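Local coordinates for protein beta-L-arabinobiosidase (Bacteroides thetaiotaomicron, PDB 5MQR) that probably hydrolyses glycosidic bonds in complex plant pectin, including those of L-arabinofuranose, as a multidomain glycoside hydrolase of a gut bacterium, at residues R58-E62 with W72-H76; Q77-A81 with H150-F155; Y88-L92 with D397-S401; E120-P124 with R187-E191. All blocks are in the same frame, centred on the assembly; numbering follows the deposited sequence.

Contact 1: R58-E62 with W72-H76; sequences RANRE and WTYNH
Arg61 and Thr73 meet at an angle, the arginine reaching past the threonine methyl to its hydroxyl. The arginine chain runs extended from the backbone and then kinks at its third torsion (chi3 -55°), a bend that turns the NH2 edge of the guanidinium toward the Thr73 hydroxyl. NH2 donates to Thr73 OG1 at 3.1 Å, with the oxygen near the guanidinium edge but tilted 18° from its plane. Thr73 CG2 lies under the aliphatic part, 3.9 Å from Arg61 CB, so one threonine gives the arginine both a polar and an apolar surface. The stronger partner of this guanidinium is Asp589, which forms a salt bridge with NH1. A leucine in place of Arg61 would probably leave Asp589 without its mate and the Thr73 hydroxyl without this donor.

The residues 58-62 belong to the loop that leaves strand 52-57, and 72-76 lead into strand 74-83, so the contact pins down a connection between successive blades of the N-terminal beta propeller. Deeper in, Ala59 points its methyl at the other segment, where CB sits 3.8 Å from both Trp72 O and Asn75 ND2. Those two polar atoms are bonded to each other: Asn75 ND2 donates to Trp72 O at 3.0 Å in a nearly straight bond (163°), arriving from above the carbonyl plane. The same nitrogen has its stronger partner outside the two segments, in Glu396 O. Trp72 O takes a second hydrogen from a water at 2.9 Å, and that water accepts from Asn60 N, tying the two backbones together.

Contact 2: Q77-A81 with H150-F155; sequences QPMLA and HQRVGF. With EDO (1,2-ethanediol), chain H.
Gln77 and Arg152 carry the polar half of this contact. Arg152 NH1 donates to Gln77 OE1 at 2.8 Å, in the carbonyl plane and on a lone pair, although the amide and guanidinium planes are turned 65° apart. Lys310 also binds OE1, and Glu247 forms a salt bridge with Arg152 NE. His150 CE1 lies over the centre of the guanidinium, covering one face. A 1,2-ethanediol, probably from the crystallisation liquor, takes a hydrogen bond from His150 NE2 through its O1 at 3.1 Å, while Glu248 binds His150 ND1.

The apolar half belongs to Met79, here selenomethionine, and Phe155. Met79 CG rests 3.7 Å from Gly154 N, where a side chain on the glycine would collide with it, and its chain then bends so that SE comes 3.5 Å from Arg152 O. Ala81 CB makes a CH-pi contact over one face of Phe155, 4.0 Å from the ring centroid, while Met79 O sits at the ring edge.

The two segments run almost the same way (8° apart), on the first strands of adjacent propeller blades. With two cationic donors on one buried amide oxygen, Gln77 is likely to be polarised and its amide fixed against flipping.

Contact 3: Y88-L92 with D397-S401; sequences YYQYL and DMWIS
Met398, a selenomethionine, threads between Tyr89 and Tyr91, and each atom of its side chain finds one of the two. CB lies 3.5 Å from Tyr89 OH, at the hydroxyl end of that ring. CG moves across to the other tyrosine and stands over the middle of its face, 3.8 Å from the Tyr91 ring centroid and 8° off the normal, a CH-pi contact. SE follows obliquely at 4.7 Å from the same centroid, making this also a Met-aromatic contact. The chain is folded at both chi2 and chi3 (-64°), which curls CE back between the tyrosines: it sits 3.6 Å from Tyr91 CB and 3.4 Å from Tyr89 OH.

This is consistent with packing between two blades of the beta propeller. Strand 86-94 belongs to the blade that opens with strand 74-83, whereas strand 397-403 pairs with strand 52-57, an early strand and a late one joined in a single sheet, resembling the closure of many propellers. The segments run roughly antiparallel.

Tyr89 reaches across to the backbone. Its OH donates to Trp399 O at 2.7 Å, from 38° above the carbonyl plane, which holds the end of the ring against the opposing strand. Farther back along the edge nearest Trp399 O, opposite that facing Met398, Ile400 CD1 is 4.2 Å from Tyr89 CD2, and Leu56 touches both Tyr89 and Ile400. The Tyr91 ring in turn meets Phe106.

Contact 4: E120-P124 with R187-E191; sequences EIVFP and RVVRE
The Phe123 ring has Val188 CG2 over one face, displaced toward the rim, and the backbone of Val189 and Arg190 at its edge. That methyl is 3.7 Å from the ring centroid, 25° off the normal, a CH-pi contact, and Val188 CG2 comes to 3.4 Å from Phe123 CD1. At the edge, Phe123 CZ is 3.9 Å from Arg190 N.

The second flat group, the Arg190 guanidinium, meets the carbonyl of Val122 with its edge: NH1 donates to Val122 O at 2.8 Å, nearly straight at 158°. A bend at the third torsion (chi3 -53°) turns the group there, after its CD has passed 3.8 Å from Val122 CG2 and 3.9 Å from Phe123 CE1. Gly199 O accepts from NH2, so both terminal nitrogens of the guanidinium are engaged, and a water joins NH1 weakly to Ile121 O. A leucine here would probably leave Val122 O and Gly199 O without these donors and remove the polar tie between the segments.

Val122 and Phe123 both face Thr105 on the neighbouring strand, a classic beta bulge. It marks the outermost strand of one four-stranded propeller blade where that strand packs against strand 186-192 of the next.

All four contacts lie on one side of the chain's centre, in what appears to be the beta propeller. Contacts 2, 3 and 4 share the blade of strands 74-83, 86-94, 104-110 and 120-123, which contact 1 joins at its first strand. Contacts 2 and 4 bind that blade to the one beginning at 148-157, through its inner and outer strands, their centres about 11 Å apart. Contact 3, its centre about 9 Å from that of contact 2, binds the other face to the sheet holding 397-403; contacts 1 and 3 are centred about 13 Å apart. Along the chain contact 1 closes first, contacts 2 and 3 cross, and 4 is nested inside 3: one blade is clamped between two neighbours.

Contact 1: R58-E62 with W72-H76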
loop_
_atom_site.group_PDB
_atom_site.type_symbol
_atom_site.label_atom_id
_atom_site.label_comp_id
_atom_site.label_asym_id
_atom_site.label_seq_id
_atom_site.Cartn_x
_atom_site.Cartn_y
_atom_site.Cartn_z
ATOM N N ARG A 58 -28.689 -16.415 13.880
ATOM C CA ARG A 58 -29.122 -17.372 12.870
ATOM C C ARG A 58 -30.540 -17.771 13.188
ATOM O O ARG A 58 -30.779 -18.514 14.141
ATOM C CB ARG A 58 -28.219 -18.621 12.855
ATOM C CG ARG A 58 -28.528 -19.628 11.751
ATOM C CD ARG A 58 -27.754 -20.926 11.916
ATOM N NE ARG A 58 -27.986 -21.761 10.722
ATOM C CZ ARG A 58 -29.100 -22.450 10.476
ATOM N NH1 ARG A 58 -30.090 -22.465 11.367
ATOM N NH2 ARG A 58 -29.225 -23.138 9.335
ATOM N N ALA A 59 -31.480 -17.281 12.389
ATOM C CA ALA A 59 -32.917 -17.535 12.624
ATOM C C ALA A 59 -33.226 -19.023 12.637
ATOM O O ALA A 59 -32.707 -19.769 11.804
ATOM C CB ALA A 59 -33.769 -16.845 11.568
ATOM N N ASN A 60 -34.066 -19.448 13.573
ATOM C CA ASN A 60 -34.524 -20.841 13.621
ATOM C C ASN A 60 -35.849 -20.931 14.329
ATOM O O ASN A 60 -35.897 -20.880 15.556
ATOM C CB ASN A 60 -33.486 -21.706 14.337
ATOM C CG ASN A 60 -33.640 -23.194 14.051
ATOM O OD1 ASN A 60 -34.753 -23.747 13.986
ATOM N ND2 ASN A 60 -32.506 -23.862 13.894
ATOM N N ARG A 61 -36.921 -21.089 13.560
ATOM C CA ARG A 61 -38.274 -21.216 14.112
ATOM C C ARG A 61 -38.502 -22.525 14.875
ATOM O O ARG A 61 -39.232 -22.557 15.869
ATOM C CB ARG A 61 -39.310 -21.098 12.997
ATOM C CG ARG A 61 -40.770 -21.136 13.474
ATOM C CD ARG A 61 -41.707 -21.093 12.279
ATOM N NE ARG A 61 -41.416 -19.934 11.442
ATOM C CZ ARG A 61 -41.596 -19.844 10.125
ATOM N NH1 ARG A 61 -42.082 -20.844 9.403
ATOM N NH2 ARG A 61 -41.265 -18.705 9.507
ATOM N N GLU A 62 -37.878 -23.587 14.388
ATOM C CA GLU A 62 -38.112 -24.930 14.879
ATOM C C GLU A 62 -37.384 -25.169 16.182
ATOM O O GLU A 62 -37.827 -25.978 16.961
ATOM C CB GLU A 62 -37.702 -25.979 13.836
ATOM C CG GLU A 62 -38.599 -25.985 12.597
ATOM C CD GLU A 62 -38.271 -24.923 11.533
ATOM O OE1 GLU A 62 -37.206 -24.276 11.578
ATOM O OE2 GLU A 62 -39.105 -24.730 10.628
ATOM N N TRP A 72 -37.978 -16.140 15.990
ATOM C CA TRP A 72 -38.491 -15.163 15.031
ATOM C C TRP A 72 -37.579 -15.174 13.783
ATOM O O TRP A 72 -36.345 -15.219 13.905
ATOM C CB TRP A 72 -38.567 -13.789 15.686
ATOM C CG TRP A 72 -39.598 -13.686 16.773
ATOM C CD1 TRP A 72 -40.038 -14.687 17.574
ATOM C CD2 TRP A 72 -40.290 -12.510 17.198
ATOM N NE1 TRP A 72 -40.978 -14.224 18.449
ATOM C CE2 TRP A 72 -41.156 -12.888 18.239
ATOM C CE3 TRP A 72 -40.288 -11.183 16.784
ATOM C CZ2 TRP A 72 -42.013 -11.983 18.871
ATOM C CZ3 TRP A 72 -41.145 -10.293 17.400
ATOM C CH2 TRP A 72 -41.989 -10.693 18.433
ATOM N N THR A 73 -38.190 -15.196 12.593
ATOM C CA THR A 73 -37.452 -15.372 11.339
ATOM C C THR A 73 -37.440 -14.170 10.385
ATOM O O THR A 73 -36.825 -14.262 9.331
ATOM C CB THR A 73 -37.931 -16.607 10.566
ATOM O OG1 THR A 73 -39.261 -16.392 10.105
ATOM C CG2 THR A 73 -37.866 -17.850 11.463
ATOM N N TYR A 74 -38.108 -13.077 10.753
ATOM C CA TYR A 74 -37.899 -11.769 10.148
ATOM C C TYR A 74 -37.059 -10.947 11.105
ATOM O O TYR A 74 -37.530 -10.571 12.172
ATOM C CB TYR A 74 -39.219 -11.041 9.860
ATOM C CG TYR A 74 -39.013 -9.636 9.312
ATOM C CD1 TYR A 74 -38.751 -9.434 7.970
ATOM C CD2 TYR A 74 -39.070 -8.519 10.142
ATOM C CE1 TYR A 74 -38.560 -8.163 7.458
ATOM C CE2 TYR A 74 -38.873 -7.243 9.645
ATOM C CZ TYR A 74 -38.612 -7.071 8.302
ATOM O OH TYR A 74 -38.412 -5.809 7.796
ATOM N N ASN A 75 -35.815 -10.673 10.709
ATOM C CA ASN A 75 -34.863 -9.938 11.522
ATOM C C ASN A 75 -34.138 -8.974 10.578
ATOM O O ASN A 75 -33.569 -9.424 9.577
ATOM C CB ASN A 75 -33.860 -10.895 12.182
ATOM C CG ASN A 75 -34.527 -11.976 13.049
ATOM O OD1 ASN A 75 -34.964 -11.702 14.175
ATOM N ND2 ASN A 75 -34.595 -13.214 12.522
ATOM N N HIS A 76 -34.137 -7.665 10.884
ATOM C CA HIS A 76 -33.678 -6.650 9.923
ATOM C C HIS A 76 -33.285 -5.341 10.605
ATOM O O HIS A 76 -33.483 -5.176 11.811
ATOM C CB HIS A 76 -34.799 -6.412 8.910
ATOM C CG HIS A 76 -34.389 -5.739 7.642
ATOM N ND1 HIS A 76 -33.185 -5.966 7.005
ATOM C CD2 HIS A 76 -35.073 -4.880 6.849
ATOM C CE1 HIS A 76 -33.138 -5.266 5.892
ATOM N NE2 HIS A 76 -34.273 -4.601 5.770
HETATM O O HOH W 1 -35.011 -17.345 15.278
#

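Contact 2: Q77-A81 with H150-F155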
loop_
_atom_site.group_PDB
_atom_site.type_symbol
_atom_site.label_atom_id
_atom_site.label_comp_id
_atom_site.label_asym_id
_atom_site.label_seq_id
_atom_site.Cartn_x
_atom_site.Cartn_y
_atom_site.Cartn_z
ATOM N N GLN A 77 -32.685 -4.440 9.823
ATOM C CA GLN A 77 -32.472 -3.042 10.202
ATOM C C GLN A 77 -31.602 -2.879 11.441
ATOM O O GLN A 77 -32.074 -2.390 12.486
ATOM C CB GLN A 77 -33.813 -2.351 10.385
ATOM C CG GLN A 77 -33.695 -0.839 10.480
ATOM C CD GLN A 77 -34.529 -0.137 9.448
ATOM O OE1 GLN A 77 -34.010 0.703 8.694
ATOM N NE2 GLN A 77 -35.816 -0.503 9.361
ATOM N N PRO A 78 -30.334 -3.320 11.338
ATOM C CA PRO A 78 -29.459 -3.173 12.481
ATOM C C PRO A 78 -28.971 -1.744 12.691
ATOM O O PRO A 78 -28.881 -0.971 11.731
ATOM C CB PRO A 78 -28.295 -4.126 12.167
ATOM C CG PRO A 78 -28.250 -4.174 10.684
ATOM C CD PRO A 78 -29.676 -4.033 10.227
HETATM N N MSE A 79 -28.680 -1.429 13.947
HETATM C CA MSE A 79 -28.010 -0.193 14.367
HETATM C C MSE A 79 -26.814 -0.591 15.176
HETATM O O MSE A 79 -26.777 -1.679 15.764
HETATM C CB MSE A 79 -28.907 0.693 15.225
HETATM C CG MSE A 79 -30.252 0.983 14.564
HETATM SE SE MSE A 79 -30.005 2.299 13.117
HETATM C CE MSE A 79 -31.247 1.508 11.786
ATOM N N LEU A 80 -25.811 0.281 15.212
ATOM C CA LEU A 80 -24.546 -0.017 15.886
ATOM C C LEU A 80 -23.970 1.179 16.641
ATOM O O LEU A 80 -23.968 2.307 16.136
ATOM C CB LEU A 80 -23.538 -0.532 14.861
ATOM C CG LEU A 80 -22.232 -1.164 15.350
ATOM C CD1 LEU A 80 -22.453 -2.494 16.054
ATOM C CD2 LEU A 80 -21.332 -1.346 14.131
ATOM N N ALA A 81 -23.501 0.921 17.866
ATOM C CA ALA A 81 -22.727 1.892 18.639
ATOM C C ALA A 81 -21.581 1.178 19.379
ATOM O O ALA A 81 -21.549 -0.052 19.430
ATOM C CB ALA A 81 -23.616 2.647 19.598
ATOM N N HIS A 150 -40.182 0.303 13.789
ATOM C CA HIS A 150 -39.394 0.750 12.662
ATOM C C HIS A 150 -38.578 1.965 13.086
ATOM O O HIS A 150 -39.162 2.955 13.527
ATOM C CB HIS A 150 -40.286 1.144 11.486
ATOM C CG HIS A 150 -39.508 1.402 10.237
ATOM N ND1 HIS A 150 -39.063 2.658 9.881
ATOM C CD2 HIS A 150 -39.024 0.551 9.302
ATOM C CE1 HIS A 150 -38.378 2.573 8.756
ATOM N NE2 HIS A 150 -38.349 1.306 8.379
ATOM N N GLN A 151 -37.259 1.854 12.975
ATOM C CA GLN A 151 -36.281 2.888 13.358
ATOM C C GLN A 151 -35.252 2.999 12.276
ATOM O O GLN A 151 -34.779 1.960 11.812
ATOM C CB GLN A 151 -35.369 2.416 14.512
ATOM C CG GLN A 151 -35.978 2.246 15.822
ATOM C CD GLN A 151 -36.617 0.909 16.028
ATOM O OE1 GLN A 151 -37.816 0.839 16.110
ATOM N NE2 GLN A 151 -35.823 -0.144 16.153
ATOM N N ARG A 152 -34.802 4.209 11.975
ATOM C CA ARG A 152 -33.600 4.402 11.141
ATOM C C ARG A 152 -32.397 4.829 11.965
ATOM O O ARG A 152 -31.305 4.999 11.399
ATOM C CB ARG A 152 -33.868 5.449 10.063
ATOM C CG ARG A 152 -35.042 5.144 9.157
ATOM C CD ARG A 152 -34.746 3.943 8.284
ATOM N NE ARG A 152 -35.510 4.013 7.046
ATOM C CZ ARG A 152 -35.811 2.974 6.258
ATOM N NH1 ARG A 152 -35.368 1.732 6.526
ATOM N NH2 ARG A 152 -36.546 3.196 5.156
ATOM N N VAL A 153 -32.620 5.044 13.274
ATOM C CA VAL A 153 -31.599 5.465 14.226
ATOM C C VAL A 153 -31.918 4.789 15.548
ATOM O O VAL A 153 -33.074 4.762 15.963
ATOM C CB VAL A 153 -31.525 7.018 14.425
ATOM C CG1 VAL A 153 -32.866 7.640 14.803
ATOM C CG2 VAL A 153 -30.470 7.387 15.475
ATOM N N GLY A 154 -30.874 4.257 16.185
ATOM C CA GLY A 154 -30.981 3.410 17.355
ATOM C C GLY A 154 -30.292 3.840 18.638
ATOM O O GLY A 154 -30.672 3.346 19.696
ATOM N N PHE A 155 -29.334 4.766 18.562
ATOM C CA PHE A 155 -28.401 5.013 19.638
ATOM C C PHE A 155 -27.956 6.463 19.684
ATOM O O PHE A 155 -27.720 7.057 18.638
ATOM C CB PHE A 155 -27.134 4.171 19.463
ATOM C CG PHE A 155 -27.316 2.697 19.683
ATOM C CD1 PHE A 155 -27.655 2.207 20.921
ATOM C CD2 PHE A 155 -27.067 1.802 18.667
ATOM C CE1 PHE A 155 -27.782 0.840 21.133
ATOM C CE2 PHE A 155 -27.198 0.441 18.871
ATOM C CZ PHE A 155 -27.560 -0.042 20.109
HETATM C C1 EDO H . -38.900 0.712 5.011
HETATM O O1 EDO H . -38.021 -0.183 5.734
HETATM C C2 EDO H . -38.554 0.787 3.516
HETATM O O2 EDO H . -38.807 2.068 2.933
HETATM O O HOH W 2 -33.325 -1.470 14.977
#

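Contact 3: Y88-L92 with D397-S401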
loop_
_atom_site.group_PDB
_atom_site.type_symbol
_atom_site.label_atom_id
_atom_site.label_comp_id
_atom_site.label_asym_id
_atom_site.label_seq_id
_atom_site.Cartn_x
_atom_site.Cartn_y
_atom_site.Cartn_z
ATOM N N TYR A 88 -22.596 -2.255 20.842
ATOM C CA TYR A 88 -24.018 -2.426 21.043
ATOM C C TYR A 88 -24.667 -2.501 19.665
ATOM O O TYR A 88 -24.467 -1.613 18.808
ATOM C CB TYR A 88 -24.574 -1.274 21.872
ATOM C CG TYR A 88 -24.098 -1.341 23.300
ATOM C CD1 TYR A 88 -22.879 -0.817 23.661
ATOM C CD2 TYR A 88 -24.845 -1.980 24.275
ATOM C CE1 TYR A 88 -22.420 -0.917 24.962
ATOM C CE2 TYR A 88 -24.395 -2.082 25.586
ATOM C CZ TYR A 88 -23.173 -1.550 25.923
ATOM O OH TYR A 88 -22.692 -1.621 27.214
ATOM N N TYR A 89 -25.451 -3.570 19.476
ATOM C CA TYR A 89 -26.019 -3.986 18.198
ATOM C C TYR A 89 -27.519 -4.120 18.440
ATOM O O TYR A 89 -27.958 -4.941 19.256
ATOM C CB TYR A 89 -25.394 -5.315 17.791
ATOM C CG TYR A 89 -25.698 -5.806 16.392
ATOM C CD1 TYR A 89 -26.959 -6.266 16.052
ATOM C CD2 TYR A 89 -24.701 -5.860 15.416
ATOM C CE1 TYR A 89 -27.237 -6.729 14.787
ATOM C CE2 TYR A 89 -24.961 -6.347 14.145
ATOM C CZ TYR A 89 -26.234 -6.773 13.833
ATOM O OH TYR A 89 -26.540 -7.229 12.574
ATOM N N GLN A 90 -28.293 -3.279 17.760
ATOM C CA GLN A 90 -29.754 -3.224 17.885
ATOM C C GLN A 90 -30.325 -3.742 16.574
ATOM O O GLN A 90 -29.761 -3.462 15.523
ATOM C CB GLN A 90 -30.197 -1.782 18.082
ATOM C CG GLN A 90 -31.605 -1.615 18.567
ATOM C CD GLN A 90 -32.253 -0.279 18.185
ATOM O OE1 GLN A 90 -32.379 0.036 17.005
ATOM N NE2 GLN A 90 -32.707 0.480 19.180
ATOM N N TYR A 91 -31.413 -4.506 16.629
ATOM C CA TYR A 91 -32.125 -4.906 15.429
ATOM C C TYR A 91 -33.603 -5.122 15.726
ATOM O O TYR A 91 -33.995 -5.259 16.875
ATOM C CB TYR A 91 -31.478 -6.143 14.761
ATOM C CG TYR A 91 -31.654 -7.476 15.443
ATOM C CD1 TYR A 91 -30.743 -7.915 16.409
ATOM C CD2 TYR A 91 -32.715 -8.313 15.108
ATOM C CE1 TYR A 91 -30.885 -9.152 17.027
ATOM C CE2 TYR A 91 -32.879 -9.551 15.730
ATOM C CZ TYR A 91 -31.980 -9.960 16.696
ATOM O OH TYR A 91 -32.138 -11.185 17.287
ATOM N N LEU A 92 -34.416 -5.136 14.680
ATOM C CA LEU A 92 -35.823 -5.365 14.859
ATOM C C LEU A 92 -36.287 -6.651 14.243
ATOM O O LEU A 92 -35.658 -7.188 13.358
ATOM C CB LEU A 92 -36.659 -4.195 14.391
ATOM C CG LEU A 92 -36.676 -3.799 12.942
ATOM C CD1 LEU A 92 -37.776 -4.506 12.151
ATOM C CD2 LEU A 92 -36.865 -2.263 12.922
ATOM N N ASP A 397 -31.044 -13.366 8.889
ATOM C CA ASP A 397 -29.894 -13.569 9.758
ATOM C C ASP A 397 -29.188 -12.219 9.975
ATOM O O ASP A 397 -29.073 -11.437 9.045
ATOM C CB ASP A 397 -28.929 -14.576 9.116
ATOM C CG ASP A 397 -29.554 -15.936 8.912
ATOM O OD1 ASP A 397 -30.351 -16.324 9.784
ATOM O OD2 ASP A 397 -29.251 -16.632 7.897
HETATM N N MSE A 398 -28.710 -11.975 11.200
HETATM C CA MSE A 398 -28.005 -10.733 11.549
HETATM C C MSE A 398 -26.520 -10.995 11.514
HETATM O O MSE A 398 -26.026 -12.022 12.031
HETATM C CB MSE A 398 -28.449 -10.167 12.896
HETATM C CG MSE A 398 -29.952 -10.005 13.073
HETATM SE SE MSE A 398 -30.758 -9.082 11.556
HETATM C CE MSE A 398 -29.832 -7.366 11.777
ATOM N N TRP A 399 -25.804 -10.076 10.868
ATOM C CA TRP A 399 -24.364 -10.173 10.662
ATOM C C TRP A 399 -23.644 -8.873 11.063
ATOM O O TRP A 399 -24.256 -7.790 11.159
ATOM C CB TRP A 399 -24.063 -10.418 9.179
ATOM C CG TRP A 399 -24.368 -11.757 8.683
ATOM C CD1 TRP A 399 -25.593 -12.253 8.365
ATOM C CD2 TRP A 399 -23.427 -12.781 8.378
ATOM N NE1 TRP A 399 -25.474 -13.525 7.875
ATOM C CE2 TRP A 399 -24.159 -13.887 7.889
ATOM C CE3 TRP A 399 -22.037 -12.875 8.471
ATOM C CZ2 TRP A 399 -23.558 -15.074 7.516
ATOM C CZ3 TRP A 399 -21.426 -14.074 8.102
ATOM C CH2 TRP A 399 -22.190 -15.160 7.627
ATOM N N ILE A 400 -22.339 -9.000 11.260
ATOM C CA ILE A 400 -21.437 -7.849 11.334
ATOM C C ILE A 400 -20.184 -8.150 10.480
ATOM O O ILE A 400 -19.831 -9.295 10.290
ATOM C CB ILE A 400 -21.105 -7.479 12.815
ATOM C CG1 ILE A 400 -20.742 -5.992 12.953
ATOM C CG2 ILE A 400 -19.993 -8.372 13.409
ATOM C CD1 ILE A 400 -20.691 -5.479 14.397
ATOM N N SER A 401 -19.552 -7.120 9.938
ATOM C CA SER A 401 -18.272 -7.289 9.262
ATOM C C SER A 401 -17.272 -6.327 9.843
ATOM O O SER A 401 -17.574 -5.164 10.084
ATOM C CB SER A 401 -18.373 -7.096 7.746
ATOM O OG SER A 401 -18.788 -8.298 7.097
#

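Contact 4: E120-P124 with R187-E191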
loop_
_atom_site.group_PDB
_atom_site.type_symbol
_atom_site.label_atom_id
_atom_site.label_comp_id
_atom_site.label_asym_id
_atom_site.label_seq_id
_atom_site.Cartn_x
_atom_site.Cartn_y
_atom_site.Cartn_z
ATOM N N GLU A 120 -31.530 -9.491 23.642
ATOM C CA GLU A 120 -32.342 -9.188 24.790
ATOM C C GLU A 120 -33.403 -8.221 24.259
ATOM O O GLU A 120 -33.055 -7.273 23.550
ATOM C CB GLU A 120 -31.437 -8.497 25.809
ATOM C CG GLU A 120 -31.527 -8.980 27.235
ATOM C CD GLU A 120 -30.720 -8.100 28.193
ATOM O OE1 GLU A 120 -29.524 -7.846 27.913
ATOM O OE2 GLU A 120 -31.288 -7.657 29.217
ATOM N N ILE A 121 -34.677 -8.429 24.589
ATOM C CA ILE A 121 -35.726 -7.508 24.140
ATOM C C ILE A 121 -35.522 -6.159 24.839
ATOM O O ILE A 121 -35.536 -6.085 26.072
ATOM C CB ILE A 121 -37.149 -8.046 24.403
ATOM C CG1 ILE A 121 -37.403 -9.342 23.598
ATOM C CG2 ILE A 121 -38.210 -7.009 24.027
ATOM C CD1 ILE A 121 -38.520 -10.202 24.153
ATOM N N VAL A 122 -35.314 -5.106 24.054
ATOM C CA VAL A 122 -35.004 -3.772 24.595
ATOM C C VAL A 122 -36.200 -2.816 24.434
ATOM O O VAL A 122 -36.417 -1.970 25.282
ATOM C CB VAL A 122 -33.659 -3.231 24.033
ATOM C CG1 VAL A 122 -33.731 -2.912 22.543
ATOM C CG2 VAL A 122 -33.183 -2.031 24.826
ATOM N N PHE A 123 -36.978 -2.975 23.365
ATOM C CA PHE A 123 -38.317 -2.385 23.274
ATOM C C PHE A 123 -39.306 -3.500 22.894
ATOM O O PHE A 123 -39.156 -4.099 21.840
ATOM C CB PHE A 123 -38.346 -1.243 22.270
ATOM C CG PHE A 123 -37.439 -0.091 22.641
ATOM C CD1 PHE A 123 -37.680 0.653 23.779
ATOM C CD2 PHE A 123 -36.340 0.236 21.861
ATOM C CE1 PHE A 123 -36.868 1.704 24.135
ATOM C CE2 PHE A 123 -35.514 1.295 22.215
ATOM C CZ PHE A 123 -35.786 2.028 23.356
ATOM N N PRO A 124 -40.288 -3.805 23.771
ATOM C CA PRO A 124 -41.165 -4.941 23.563
ATOM C C PRO A 124 -42.392 -4.605 22.697
ATOM O O PRO A 124 -42.623 -3.428 22.394
ATOM C CB PRO A 124 -41.612 -5.282 25.004
ATOM C CG PRO A 124 -41.670 -3.981 25.695
ATOM C CD PRO A 124 -40.634 -3.098 25.030
ATOM N N ARG A 187 -42.088 7.684 19.359
ATOM C CA ARG A 187 -40.746 7.221 19.536
ATOM C C ARG A 187 -40.407 7.102 21.011
ATOM O O ARG A 187 -40.757 7.964 21.806
ATOM C CB ARG A 187 -39.790 8.172 18.852
ATOM C CG ARG A 187 -38.481 7.489 18.511
ATOM C CD ARG A 187 -37.600 8.405 17.734
ATOM N NE ARG A 187 -38.190 8.712 16.437
ATOM C CZ ARG A 187 -37.949 8.067 15.293
ATOM N NH1 ARG A 187 -37.104 7.024 15.222
ATOM N NH2 ARG A 187 -38.560 8.493 14.185
ATOM N N VAL A 188 -39.720 6.016 21.353
ATOM C CA VAL A 188 -39.373 5.706 22.731
ATOM C C VAL A 188 -37.867 5.649 22.881
ATOM O O VAL A 188 -37.141 5.446 21.915
ATOM C CB VAL A 188 -39.974 4.372 23.239
ATOM C CG1 VAL A 188 -41.487 4.461 23.270
ATOM C CG2 VAL A 188 -39.519 3.176 22.400
ATOM N N VAL A 189 -37.436 5.821 24.122
ATOM C CA VAL A 189 -36.037 5.800 24.514
ATOM C C VAL A 189 -35.915 5.073 25.841
ATOM O O VAL A 189 -36.858 5.045 26.634
ATOM C CB VAL A 189 -35.452 7.215 24.746
ATOM C CG1 VAL A 189 -35.254 7.953 23.439
ATOM C CG2 VAL A 189 -36.311 8.038 25.707
ATOM N N ARG A 190 -34.731 4.531 26.085
ATOM C CA ARG A 190 -34.329 4.111 27.426
ATOM C C ARG A 190 -32.815 4.129 27.565
ATOM O O ARG A 190 -32.098 3.978 26.583
ATOM C CB ARG A 190 -34.890 2.728 27.758
ATOM C CG ARG A 190 -34.158 1.553 27.138
ATOM C CD ARG A 190 -35.002 0.282 27.212
ATOM N NE ARG A 190 -35.459 0.018 28.573
ATOM C CZ ARG A 190 -36.164 -1.042 28.946
ATOM N NH1 ARG A 190 -36.520 -1.982 28.075
ATOM N NH2 ARG A 190 -36.510 -1.163 30.208
ATOM N N GLU A 191 -32.342 4.324 28.789
ATOM C CA GLU A 191 -30.926 4.372 29.042
ATOM C C GLU A 191 -30.383 2.958 29.123
ATOM O O GLU A 191 -31.030 2.077 29.684
ATOM C CB GLU A 191 -30.634 5.106 30.342
ATOM C CG GLU A 191 -29.128 5.236 30.585
ATOM C CD GLU A 191 -28.760 6.309 31.580
ATOM O OE1 GLU A 191 -29.673 6.950 32.152
ATOM O OE2 GLU A 191 -27.549 6.511 31.792
HETATM O O HOH W 3 -38.383 -4.694 27.078
#